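PDB 3LRK: alpha-galactosidase 1 from Saccharomyces cerevisiae, which catalyses the hydrolysis of terminal, non-reducing alpha-D-galactose residues from alpha-D-galactosides such as galactose oligosaccharides, galactomannans and galactolipids. Local coordinates for residues His279-Ala284 with Asp395-Arg400. The protein carries 1 engineered substitution. Sequence-based numbering, arbitrary orientation.
Sequences HFSMWA and DLWANR
The interface between the catalytic TIM barrel and the C-terminal beta sandwich of this GH27 enzyme is bridged here by Trp397, whose indole meets Ser281 and Phe280 on helix 273-285. Trp397 NE1 donates to Ser281 OG at 2.8 Å, with an N-H...O angle of 144°. The hydroxyl oxygen lies at the indole edge, only 3° out of the ring plane, and also comes within 3.3 Å of Trp397 CZ2. Ser281 holds OG beside its own backbone N (chi1 -60°), where it also hydrogen-bonds to Lys277 O one turn earlier in the helix; the hydroxyl thus joins the indole to the helix backbone. Next to it, Phe280 CD2 touches Trp397 CH2 at 4.1 Å, the two rings set obliquely to one another. The backbone carrying the indole is itself braced: residues 395-398 form a type I turn, and Trp397 N donates to Asp395 OD1 at 2.8 Å in an Asx turn, approaching from above the carboxylate plane. A leucine in place of Trp397 would probably leave Ser281 OG without its indole donor and open a gap beside the Phe280 ring. Lys277 makes a cation-pi contact with the same indole, while Arg400 forms a salt bridge to Asp273 near the start of the helix, another polar link between the two domains. Helices 301-307 and 310-316 pack against both Phe280 and Trp397 through Ile306 and Val312, and Phe464 of sandwich strand 461-469 touches Ser281 and Leu396, so the contact sits between barrel helices and a strand of the sandwich.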
# COMPACT_ATOMS: atom_id res chain seq x y z
N HIS A 279 4.44 -11.40 28.89
CA HIS A 279 4.34 -9.99 28.52
C HIS A 279 5.54 -9.17 29.05
O HIS A 279 6.21 -8.47 28.28
CB HIS A 279 2.97 -9.46 29.00
CG HIS A 279 2.78 -7.98 28.88
ND1 HIS A 279 3.18 -7.25 27.78
CD2 HIS A 279 2.14 -7.11 29.70
CE1 HIS A 279 2.85 -5.98 27.96
NE2 HIS A 279 2.21 -5.87 29.11
N PHE A 280 5.83 -9.30 30.34
CA PHE A 280 6.96 -8.60 30.95
C PHE A 280 8.31 -9.04 30.36
O PHE A 280 9.15 -8.20 30.03
CB PHE A 280 6.94 -8.76 32.48
CG PHE A 280 7.95 -7.93 33.21
CD1 PHE A 280 7.77 -6.54 33.38
CD2 PHE A 280 9.08 -8.53 33.78
CE1 PHE A 280 8.71 -5.78 34.07
CE2 PHE A 280 10.03 -7.78 34.48
CZ PHE A 280 9.85 -6.40 34.63
N SER A 281 8.48 -10.36 30.20
CA SER A 281 9.71 -10.94 29.65
C SER A 281 9.96 -10.52 28.21
O SER A 281 11.10 -10.23 27.84
CB SER A 281 9.69 -12.47 29.73
OG SER A 281 9.56 -12.91 31.07
N MET A 282 8.91 -10.50 27.39
CA MET A 282 9.07 -10.14 25.98
C MET A 282 9.35 -8.64 25.77
O MET A 282 10.22 -8.28 24.97
CB MET A 282 7.92 -10.66 25.11
CG MET A 282 7.91 -12.20 24.94
SD MET A 282 9.51 -12.94 24.52
CE MET A 282 9.80 -12.11 22.95
N TRP A 283 8.65 -7.78 26.51
CA TRP A 283 8.94 -6.33 26.54
C TRP A 283 10.39 -6.08 27.00
O TRP A 283 11.10 -5.25 26.42
CB TRP A 283 7.95 -5.58 27.45
CG TRP A 283 6.68 -5.01 26.79
CD1 TRP A 283 6.20 -3.73 26.92
CD2 TRP A 283 5.74 -5.70 25.93
NE1 TRP A 283 5.02 -3.58 26.21
CE2 TRP A 283 4.72 -4.77 25.59
CE3 TRP A 283 5.66 -7.01 25.42
CZ2 TRP A 283 3.64 -5.11 24.76
CZ3 TRP A 283 4.58 -7.34 24.58
CH2 TRP A 283 3.59 -6.39 24.26
N ALA A 284 10.84 -6.79 28.04
CA ALA A 284 12.25 -6.67 28.45
C ALA A 284 13.20 -7.06 27.30
O ALA A 284 14.15 -6.32 26.98
CB ALA A 284 12.53 -7.50 29.70
N ASP A 395 17.48 -20.30 34.38
CA ASP A 395 16.06 -19.94 34.38
C ASP A 395 15.93 -18.55 34.99
O ASP A 395 16.14 -18.36 36.19
CB ASP A 395 15.24 -20.97 35.19
CG ASP A 395 13.73 -20.68 35.19
OD1 ASP A 395 13.29 -19.59 34.74
OD2 ASP A 395 12.96 -21.56 35.65
N LEU A 396 15.58 -17.57 34.14
CA LEU A 396 15.46 -16.18 34.58
C LEU A 396 14.26 -15.93 35.50
O LEU A 396 14.18 -14.88 36.14
CB LEU A 396 15.43 -15.23 33.37
CG LEU A 396 16.72 -15.12 32.54
CD1 LEU A 396 16.48 -14.46 31.18
CD2 LEU A 396 17.83 -14.38 33.28
N TRP A 397 13.34 -16.90 35.58
CA TRP A 397 12.19 -16.77 36.48
C TRP A 397 12.35 -17.46 37.84
O TRP A 397 11.51 -17.32 38.73
CB TRP A 397 10.88 -17.14 35.77
CG TRP A 397 10.41 -16.00 34.91
CD1 TRP A 397 10.48 -15.91 33.55
CD2 TRP A 397 9.87 -14.75 35.37
NE1 TRP A 397 9.99 -14.69 33.13
CE2 TRP A 397 9.62 -13.96 34.23
CE3 TRP A 397 9.57 -14.23 36.64
CZ2 TRP A 397 9.07 -12.67 34.32
CZ3 TRP A 397 9.03 -12.95 36.73
CH2 TRP A 397 8.79 -12.18 35.57
N ALA A 398 13.46 -18.18 38.00
CA ALA A 398 13.82 -18.77 39.29
C ALA A 398 14.04 -17.68 40.33
O ALA A 398 14.45 -16.55 40.01
CB ALA A 398 15.06 -19.62 39.15
N ASN A 399 13.77 -18.01 41.59
CA ASN A 399 13.99 -17.11 42.72
C ASN A 399 13.16 -15.83 42.66
O ASN A 399 13.59 -14.77 43.13
CB ASN A 399 15.48 -16.76 42.88
CG ASN A 399 16.37 -18.00 42.93
OD1 ASN A 399 15.96 -19.06 43.41
ND2 ASN A 399 17.60 -17.86 42.43
N ARG A 400 11.97 -15.91 42.07
CA ARG A 400 11.07 -14.77 42.06
C ARG A 400 10.48 -14.61 43.47
O ARG A 400 10.35 -15.59 44.21
CB ARG A 400 9.99 -14.91 40.97
CG ARG A 400 8.58 -15.04 41.47
CD ARG A 400 7.59 -14.28 40.60
NE ARG A 400 6.87 -15.17 39.73
CZ ARG A 400 5.61 -15.01 39.33
NH1 ARG A 400 4.89 -13.97 39.73
NH2 ARG A 400 5.06 -15.91 38.53